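Local atomic coordinates of endoribonuclease YbeY (Aquifex aeolicus, PDB entry 1OZ9), a protein that probably acts as a zinc-dependent, single-strand-specific endoribonuclease in 16S rRNA 3'-end maturation and quality control of 70S ribosomes. Residues K8-V20 / L38-E52. Residues are numbered along the deposited sequence; the frame is centred on the assembly and turned at random.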
ATOM      1  N   LYS A   8      -5.781  17.971   4.660  1.00 24.83           N
ATOM      2  CA  LYS A   8      -6.709  16.792   4.832  1.00 25.18           C
ATOM      3  C   LYS A   8      -6.010  15.626   5.514  1.00 22.62           C
ATOM      4  O   LYS A   8      -6.204  15.407   6.695  1.00 22.23           O
ATOM      5  CB  LYS A   8      -7.286  16.337   3.499  1.00 26.91           C
ATOM      6  CG  LYS A   8      -8.696  16.898   3.251  1.00 29.27           C
ATOM      7  CD  LYS A   8      -9.632  16.448   4.358  1.00 34.75           C
ATOM      8  CE  LYS A   8     -10.869  17.338   4.435  1.00 35.93           C
ATOM      9  NZ  LYS A   8     -11.939  16.729   5.273  1.00 37.91           N
ATOM     10  N   ASN A   9      -5.197  14.904   4.761  1.00 21.21           N
ATOM     11  CA  ASN A   9      -4.353  13.844   5.310  1.00 19.79           C
ATOM     12  C   ASN A   9      -2.910  14.133   4.961  1.00 19.72           C
ATOM     13  O   ASN A   9      -2.617  14.953   4.095  1.00 19.78           O
ATOM     14  CB  ASN A   9      -4.733  12.467   4.763  1.00 19.11           C
ATOM     15  CG  ASN A   9      -6.095  12.074   5.199  1.00 19.27           C
ATOM     16  OD1 ASN A   9      -6.392  12.018   6.414  1.00 16.80           O
ATOM     17  ND2 ASN A   9      -6.970  11.865   4.233  1.00 17.04           N
ATOM     18  N   ARG A  10      -1.993  13.479   5.642  1.00 18.60           N
ATOM     19  CA  ARG A  10      -0.587  13.777   5.362  1.00 18.61           C
ATOM     20  C   ARG A  10      -0.008  12.545   4.769  1.00 18.20           C
ATOM     21  O   ARG A  10       0.133  11.527   5.466  1.00 17.47           O
ATOM     22  CB  ARG A  10       0.148  14.114   6.662  1.00 18.12           C
ATOM     23  CG  ARG A  10       1.646  14.430   6.431  1.00 16.41           C
ATOM     24  CD  ARG A  10       2.237  15.056   7.626  1.00 16.27           C
ATOM     25  NE  ARG A  10       3.601  15.562   7.565  1.00 12.60           N
ATOM     26  CZ  ARG A  10       4.376  15.544   8.658  1.00 17.22           C
ATOM     27  NH1 ARG A  10       3.914  14.958   9.765  1.00 15.20           N
ATOM     28  NH2 ARG A  10       5.594  16.036   8.645  1.00 15.15           N
ATOM     29  N   VAL A  11       0.237  12.579   3.463  1.00 17.81           N
ATOM     30  CA  VAL A  11       0.820  11.433   2.788  1.00 18.22           C
ATOM     31  C   VAL A  11       2.300  11.722   2.560  1.00 18.76           C
ATOM     32  O   VAL A  11       2.649  12.745   1.954  1.00 17.84           O
ATOM     33  CB  VAL A  11       0.079  11.140   1.470  1.00 18.73           C
ATOM     34  CG1 VAL A  11       0.782  10.051   0.682  1.00 19.93           C
ATOM     35  CG2 VAL A  11      -1.337  10.620   1.815  1.00 21.72           C
ATOM     36  N   LEU A  12       3.163  10.865   3.093  1.00 18.36           N
ATOM     37  CA  LEU A  12       4.615  11.025   2.984  1.00 19.10           C
ATOM     38  C   LEU A  12       5.176   9.960   2.064  1.00 18.91           C
ATOM     39  O   LEU A  12       5.204   8.779   2.418  1.00 19.10           O
ATOM     40  CB  LEU A  12       5.260  10.880   4.361  1.00 18.87           C
ATOM     41  CG  LEU A  12       4.628  11.912   5.311  1.00 21.55           C
ATOM     42  CD1 LEU A  12       5.128  11.759   6.743  1.00 24.95           C
ATOM     43  CD2 LEU A  12       4.959  13.284   4.787  1.00 23.32           C
ATOM     44  N   VAL A  13       5.656  10.357   0.905  1.00 17.86           N
ATOM     45  CA  VAL A  13       6.133   9.360  -0.034  1.00 18.44           C
ATOM     46  C   VAL A  13       7.641   9.400  -0.077  1.00 19.21           C
ATOM     47  O   VAL A  13       8.225  10.489  -0.231  1.00 18.30           O
ATOM     48  CB  VAL A  13       5.616   9.651  -1.428  1.00 18.62           C
ATOM     49  CG1 VAL A  13       6.226   8.648  -2.448  1.00 19.66           C
ATOM     50  CG2 VAL A  13       4.055   9.556  -1.440  1.00 18.38           C
ATOM     51  N   LYS A  14       8.271   8.242   0.042  1.00 18.96           N
ATOM     52  CA  LYS A  14       9.740   8.177  -0.050  1.00 21.23           C
ATOM     53  C   LYS A  14      10.126   7.198  -1.136  1.00 20.95           C
ATOM     54  O   LYS A  14       9.643   6.061  -1.129  1.00 19.71           O
ATOM     55  CB  LYS A  14      10.327   7.730   1.279  1.00 22.13           C
ATOM     56  CG  LYS A  14      10.264   8.838   2.321  1.00 28.71           C
ATOM     57  CD  LYS A  14      10.885   8.441   3.656  1.00 34.60           C
ATOM     58  CE  LYS A  14      11.771   9.574   4.177  1.00 37.95           C
ATOM     59  NZ  LYS A  14      12.094   9.384   5.620  1.00 41.52           N
ATOM     60  N   LEU A  15      10.975   7.622  -2.071  1.00 20.03           N
ATOM     61  CA  LEU A  15      11.337   6.738  -3.185  1.00 20.77           C
ATOM     62  C   LEU A  15      12.812   6.421  -3.209  1.00 20.74           C
ATOM     63  O   LEU A  15      13.662   7.335  -3.319  1.00 20.31           O
ATOM     64  CB  LEU A  15      10.968   7.387  -4.533  1.00 20.80           C
ATOM     65  CG  LEU A  15       9.539   7.943  -4.675  1.00 22.51           C
ATOM     66  CD1 LEU A  15       9.332   8.675  -5.998  1.00 21.64           C
ATOM     67  CD2 LEU A  15       8.537   6.817  -4.565  1.00 19.84           C
ATOM     68  N   LYS A  16      13.116   5.139  -3.075  1.00 19.81           N
ATOM     69  CA  LYS A  16      14.467   4.650  -3.335  1.00 20.33           C
ATOM     70  C   LYS A  16      14.482   4.264  -4.813  1.00 19.46           C
ATOM     71  O   LYS A  16      15.479   4.438  -5.497  1.00 19.34           O
ATOM     72  CB  LYS A  16      14.813   3.430  -2.465  1.00 20.55           C
ATOM     73  CG  LYS A  16      16.257   2.927  -2.701  1.00 25.48           C
ATOM     74  CD  LYS A  16      16.658   1.731  -1.831  1.00 29.71           C
ATOM     75  CE  LYS A  16      18.103   1.359  -2.129  1.00 32.98           C
ATOM     76  NZ  LYS A  16      18.718   0.514  -1.064  1.00 35.83           N
ATOM     77  N   LYS A  17      13.367   3.731  -5.303  1.00 19.29           N
ATOM     78  CA  LYS A  17      13.219   3.373  -6.723  1.00 18.42           C
ATOM     79  C   LYS A  17      12.232   4.372  -7.326  1.00 17.79           C
ATOM     80  O   LYS A  17      11.212   4.679  -6.705  1.00 16.71           O
ATOM     81  CB  LYS A  17      12.706   1.950  -6.850  1.00 18.80           C
ATOM     82  CG  LYS A  17      13.751   0.943  -6.490  1.00 20.17           C
ATOM     83  CD  LYS A  17      14.902   0.983  -7.488  1.00 24.37           C
ATOM     84  CE  LYS A  17      15.688  -0.321  -7.446  1.00 27.15           C
ATOM     85  NZ  LYS A  17      16.905  -0.337  -8.333  1.00 26.76           N
ATOM     86  N   ARG A  18      12.550   4.899  -8.508  1.00 17.14           N
ATOM     87  CA  ARG A  18      11.867   6.083  -9.018  1.00 16.84           C
ATOM     88  C   ARG A  18      11.216   6.073 -10.384  1.00 17.33           C
ATOM     89  O   ARG A  18      11.057   7.146 -10.993  1.00 16.11           O
ATOM     90  CB  ARG A  18      12.889   7.220  -9.022  1.00 17.47           C
ATOM     91  CG  ARG A  18      13.561   7.400  -7.683  1.00 19.60           C
ATOM     92  CD  ARG A  18      14.418   8.610  -7.630  1.00 24.90           C
ATOM     93  NE  ARG A  18      15.514   8.476  -6.682  1.00 26.17           N
ATOM     94  CZ  ARG A  18      15.473   8.941  -5.462  1.00 24.92           C
ATOM     95  NH1 ARG A  18      14.388   9.571  -5.040  1.00 28.95           N
ATOM     96  NH2 ARG A  18      16.518   8.786  -4.663  1.00 25.86           N
ATOM     97  N   LYS A  19      10.848   4.891 -10.878  1.00 17.20           N
ATOM     98  CA  LYS A  19      10.260   4.786 -12.201  1.00 17.47           C
ATOM     99  C   LYS A  19       8.862   5.398 -12.274  1.00 17.60           C
ATOM    100  O   LYS A  19       8.442   5.872 -13.331  1.00 18.37           O
ATOM    101  CB  LYS A  19      10.249   3.320 -12.692  1.00 17.01           C
ATOM    102  CG  LYS A  19      10.529   3.219 -14.141  1.00 20.91           C
ATOM    103  CD  LYS A  19      11.071   1.858 -14.582  1.00 23.34           C
ATOM    104  CE  LYS A  19      11.241   1.893 -16.095  1.00 25.19           C
ATOM    105  NZ  LYS A  19      11.971   0.778 -16.774  1.00 21.93           N
ATOM    106  N   VAL A  20       8.170   5.416 -11.147  1.00 16.73           N
ATOM    107  CA  VAL A  20       6.851   6.027 -11.045  1.00 16.78           C
ATOM    108  C   VAL A  20       6.965   7.374 -10.321  1.00 16.36           C
ATOM    109  O   VAL A  20       7.577   7.481  -9.243  1.00 15.36           O
ATOM    110  CB  VAL A  20       5.881   5.095 -10.289  1.00 17.22           C
ATOM    111  CG1 VAL A  20       4.521   5.775 -10.033  1.00 18.39           C
ATOM    112  CG2 VAL A  20       5.726   3.752 -11.039  1.00 19.15           C
ATOM    113  N   LEU A  38     -11.260   8.953   5.430  1.00 16.27           N
ATOM    114  CA  LEU A  38     -10.327   9.234   6.518  1.00 16.51           C
ATOM    115  C   LEU A  38      -9.919  10.680   6.488  1.00 17.47           C
ATOM    116  O   LEU A  38      -9.733  11.233   5.411  1.00 16.29           O
ATOM    117  CB  LEU A  38      -9.072   8.382   6.384  1.00 16.01           C
ATOM    118  CG  LEU A  38      -9.370   6.911   6.718  1.00 17.92           C
ATOM    119  CD1 LEU A  38      -8.248   5.996   6.231  1.00 19.23           C
ATOM    120  CD2 LEU A  38      -9.505   6.808   8.247  1.00 17.95           C
ATOM    121  N   ASN A  39      -9.769  11.275   7.669  1.00 17.58           N
ATOM    122  CA  ASN A  39      -9.374  12.669   7.780  1.00 19.48           C
ATOM    123  C   ASN A  39      -8.318  12.791   8.877  1.00 18.51           C
ATOM    124  O   ASN A  39      -8.374  12.093   9.896  1.00 18.70           O
ATOM    125  CB  ASN A  39     -10.606  13.538   8.159  1.00 20.71           C
ATOM    126  CG  ASN A  39     -11.743  13.487   7.110  1.00 26.71           C
ATOM    127  OD1 ASN A  39     -11.742  14.253   6.127  1.00 33.52           O
ATOM    128  ND2 ASN A  39     -12.754  12.619   7.351  1.00 31.27           N
ATOM    129  N   ASN A  40      -7.361  13.678   8.692  1.00 18.99           N
ATOM    130  CA  ASN A  40      -6.334  13.863   9.694  1.00 19.65           C
ATOM    131  C   ASN A  40      -5.504  12.648  10.086  1.00 18.46           C
ATOM    132  O   ASN A  40      -5.239  12.455  11.280  1.00 18.16           O
ATOM    133  CB  ASN A  40      -6.992  14.333  10.947  1.00 20.10           C
ATOM    134  CG  ASN A  40      -6.570  15.676  11.327  1.00 24.92           C
ATOM    135  OD1 ASN A  40      -6.153  16.483  10.482  1.00 29.60           O
ATOM    136  ND2 ASN A  40      -6.634  15.943  12.619  1.00 28.53           N
ATOM    137  N   VAL A  41      -5.111  11.835   9.115  1.00 17.09           N
ATOM    138  CA  VAL A  41      -4.247  10.727   9.403  1.00 17.34           C
ATOM    139  C   VAL A  41      -2.969  10.885   8.616  1.00 16.95           C
ATOM    140  O   VAL A  41      -2.915  11.643   7.640  1.00 17.16           O
ATOM    141  CB  VAL A  41      -4.891   9.350   9.058  1.00 17.34           C
ATOM    142  CG1 VAL A  41      -6.227   9.175   9.828  1.00 17.44           C
ATOM    143  CG2 VAL A  41      -5.103   9.237   7.558  1.00 18.21           C
ATOM    144  N   GLU A  42      -1.937  10.181   9.049  1.00 16.54           N
ATOM    145  CA  GLU A  42      -0.647  10.191   8.361  1.00 17.43           C
ATOM    146  C   GLU A  42      -0.379   8.826   7.757  1.00 17.92           C
ATOM    147  O   GLU A  42      -0.622   7.800   8.396  1.00 19.02           O
ATOM    148  CB  GLU A  42       0.480  10.582   9.326  1.00 16.83           C
ATOM    149  CG  GLU A  42       1.884  10.578   8.685  1.00 16.76           C
ATOM    150  CD  GLU A  42       2.948  10.842   9.733  1.00 19.71           C
ATOM    151  OE1 GLU A  42       3.804   9.955   9.969  1.00 17.47           O
ATOM    152  OE2 GLU A  42       2.895  11.928  10.359  1.00 17.89           O
ATOM    153  N   LEU A  43       0.093   8.801   6.519  1.00 18.03           N
ATOM    154  CA  LEU A  43       0.387   7.540   5.849  1.00 18.98           C
ATOM    155  C   LEU A  43       1.728   7.710   5.176  1.00 19.22           C
ATOM    156  O   LEU A  43       1.923   8.714   4.486  1.00 20.04           O
ATOM    157  CB  LEU A  43      -0.634   7.307   4.742  1.00 18.54           C
ATOM    158  CG  LEU A  43      -0.336   6.173   3.769  1.00 20.28           C
ATOM    159  CD1 LEU A  43      -0.339   4.831   4.527  1.00 21.36           C
ATOM    160  CD2 LEU A  43      -1.375   6.162   2.637  1.00 21.34           C
ATOM    161  N   SER A  44       2.637   6.753   5.362  1.00 18.52           N
ATOM    162  CA  SER A  44       3.904   6.796   4.649  1.00 18.72           C
ATOM    163  C   SER A  44       3.913   5.713   3.569  1.00 18.73           C
ATOM    164  O   SER A  44       3.446   4.590   3.810  1.00 17.70           O
ATOM    165  CB  SER A  44       5.085   6.637   5.607  1.00 20.04           C
ATOM    166  OG  SER A  44       5.151   7.775   6.475  1.00 19.73           O
ATOM    167  N   VAL A  45       4.398   6.070   2.378  1.00 18.07           N
ATOM    168  CA  VAL A  45       4.514   5.097   1.298  1.00 18.78           C
ATOM    169  C   VAL A  45       5.979   5.029   0.869  1.00 18.73           C
ATOM    170  O   VAL A  45       6.590   6.079   0.564  1.00 18.81           O
ATOM    171  CB  VAL A  45       3.621   5.455   0.115  1.00 19.02           C
ATOM    172  CG1 VAL A  45       3.753   4.384  -0.989  1.00 19.95           C
ATOM    173  CG2 VAL A  45       2.141   5.593   0.581  1.00 21.35           C
ATOM    174  N   TYR A  46       6.574   3.835   0.866  1.00 17.26           N
ATOM    175  CA  TYR A  46       7.987   3.718   0.478  1.00 18.93           C
ATOM    176  C   TYR A  46       8.077   2.838  -0.757  1.00 18.78           C
ATOM    177  O   TYR A  46       7.519   1.740  -0.760  1.00 17.73           O
ATOM    178  CB  TYR A  46       8.784   3.088   1.620  1.00 18.84           C
ATOM    179  CG  TYR A  46      10.303   3.017   1.460  1.00 23.87           C
ATOM    180  CD1 TYR A  46      11.013   3.957   0.721  1.00 24.97           C
ATOM    181  CD2 TYR A  46      11.031   2.005   2.097  1.00 25.68           C
ATOM    182  CE1 TYR A  46      12.395   3.886   0.610  1.00 25.45           C
ATOM    183  CE2 TYR A  46      12.397   1.922   1.995  1.00 26.47           C
ATOM    184  CZ  TYR A  46      13.087   2.858   1.260  1.00 27.19           C
ATOM    185  OH  TYR A  46      14.463   2.743   1.185  1.00 25.72           O
ATOM    186  N   ILE A  47       8.730   3.316  -1.813  1.00 17.01           N
ATOM    187  CA  ILE A  47       8.949   2.458  -2.986  1.00 17.93           C
ATOM    188  C   ILE A  47      10.426   2.060  -2.976  1.00 17.11           C
ATOM    189  O   ILE A  47      11.320   2.913  -3.125  1.00 17.45           O
ATOM    190  CB  ILE A  47       8.639   3.159  -4.316  1.00 17.40           C
ATOM    191  CG1 ILE A  47       7.228   3.762  -4.346  1.00 19.91           C
ATOM    192  CG2 ILE A  47       8.866   2.185  -5.484  1.00 18.49           C
ATOM    193  CD1 ILE A  47       6.062   2.763  -4.116  1.00 17.66           C
ATOM    194  N   THR A  48      10.696   0.771  -2.797  1.00 16.40           N
ATOM    195  CA  THR A  48      12.071   0.328  -2.670  1.00 16.58           C
ATOM    196  C   THR A  48      12.363  -0.849  -3.587  1.00 17.17           C
ATOM    197  O   THR A  48      11.674  -1.015  -4.605  1.00 16.81           O
ATOM    198  CB  THR A  48      12.393   0.060  -1.166  1.00 16.88           C
ATOM    199  OG1 THR A  48      13.767  -0.271  -1.002  1.00 16.94           O
ATOM    200  CG2 THR A  48      11.609  -1.148  -0.613  1.00 16.58           C
ATOM    201  N   ASP A  49      13.380  -1.637  -3.256  1.00 17.52           N
ATOM    202  CA  ASP A  49      13.803  -2.758  -4.110  1.00 17.52           C
ATOM    203  C   ASP A  49      13.622  -4.113  -3.436  1.00 17.38           C
ATOM    204  O   ASP A  49      13.242  -4.188  -2.274  1.00 16.12           O
ATOM    205  CB  ASP A  49      15.264  -2.609  -4.542  1.00 18.11           C
ATOM    206  CG  ASP A  49      16.244  -2.636  -3.364  1.00 19.96           C
ATOM    207  OD1 ASP A  49      15.846  -2.875  -2.205  1.00 19.41           O
ATOM    208  OD2 ASP A  49      17.464  -2.418  -3.514  1.00 23.72           O
ATOM    209  N   ASP A  50      13.918  -5.183  -4.164  1.00 17.37           N
ATOM    210  CA  ASP A  50      13.737  -6.534  -3.634  1.00 18.26           C
ATOM    211  C   ASP A  50      14.610  -6.833  -2.422  1.00 18.88           C
ATOM    212  O   ASP A  50      14.178  -7.541  -1.496  1.00 17.99           O
ATOM    213  CB  ASP A  50      13.978  -7.591  -4.726  1.00 18.03           C
ATOM    214  CG  ASP A  50      12.702  -7.964  -5.449  1.00 19.45           C
ATOM    215  OD1 ASP A  50      11.643  -7.370  -5.118  1.00 16.44           O
ATOM    216  OD2 ASP A  50      12.645  -8.831  -6.353  1.00 17.77           O
ATOM    217  N   GLN A  51      15.834  -6.306  -2.418  1.00 19.11           N
ATOM    218  CA  GLN A  51      16.727  -6.567  -1.302  1.00 20.45           C
ATOM    219  C   GLN A  51      16.191  -5.952  -0.000  1.00 20.18           C
ATOM    220  O   GLN A  51      16.198  -6.586   1.052  1.00 19.74           O
ATOM    221  CB  GLN A  51      18.181  -6.171  -1.624  1.00 21.30           C
ATOM    222  CG  GLN A  51      18.884  -7.262  -2.455  1.00 25.91           C
ATOM    223  CD  GLN A  51      20.278  -6.896  -3.001  1.00 31.98           C
ATOM    224  OE1 GLN A  51      21.078  -6.224  -2.330  1.00 34.99           O
ATOM    225  NE2 GLN A  51      20.575  -7.375  -4.206  1.00 32.06           N
ATOM    226  N   GLU A  52      15.697  -4.729  -0.069  1.00 19.91           N
ATOM    227  CA  GLU A  52      15.205  -4.119   1.151  1.00 20.48           C
ATOM    228  C   GLU A  52      13.914  -4.768   1.623  1.00 19.56           C
ATOM    229  O   GLU A  52      13.744  -5.034   2.818  1.00 19.64           O
ATOM    230  CB  GLU A  52      15.020  -2.622   0.996  1.00 20.59           C
ATOM    231  CG  GLU A  52      14.402  -2.023   2.242  1.00 25.31           C
ATOM    232  CD  GLU A  52      14.680  -0.543   2.393  1.00 30.36           C
ATOM    233  OE1 GLU A  52      14.916   0.141   1.360  1.00 28.25           O
ATOM    234  OE2 GLU A  52      14.663  -0.081   3.565  1.00 32.73           O
TER
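R10 holds CG anti to the backbone N (chi1 180°), E42 does the same, and both run on extended, pointing the same way from neighbouring strands until NH1 of R10 meets OE2 of E42 at 3.3 Å. In this salt bridge the guanidinium and carboxylate planes stand almost perpendicular, 86° apart; E42 OE2 also hydrogen-bonds the hydroxyl of Y81. CD1 of L12 lies above one guanidinium face, toward its rim, and against the E42 carboxylate.

N9, with CG swung beside its own backbone N (chi1 -65°), turns its amide across to the start of strand 41-48 and the loop before it. Its OD1 accepts from V41 N at 3.0 Å on a lone pair, while ND2 donates to L38 O from above that carbonyl's plane, two bonds that fix which way round the amide lies. From there the backbones pair as parallel strands, each of R10, L12 and K14 bonding through both N and O to residues either side of its partner. The pairing ends where I47 O accepts from both K16 N (2.9 Å) and K17 N (3.1 Å).

Near this end Y46 sets its ring edge against K14 O, and its OH shares E52 OE1 with T48 OG1, at 2.6 and 2.7 Å respectively. K16 stretches past both hydroxyls, its NZ still 4.0 Å from D49 OD2. D49 N-caps helix 50-61 by accepting from E52 N.

On the face that carries V11, L43 and V45, L15 CD2 comes unusually close to I47 CG1 (3.3 Å), shorter than normal van der Waals contact. Helix 22-35 completes the beta-alpha-beta crossover, covering V11 and I47, while L43 packs on helix 105-120, which carries the predicted zinc ligands H115 and H119. Strand 10-15 is one of the two outermost strands of the sheet; 41-48 continues the pairing into strand 81-90.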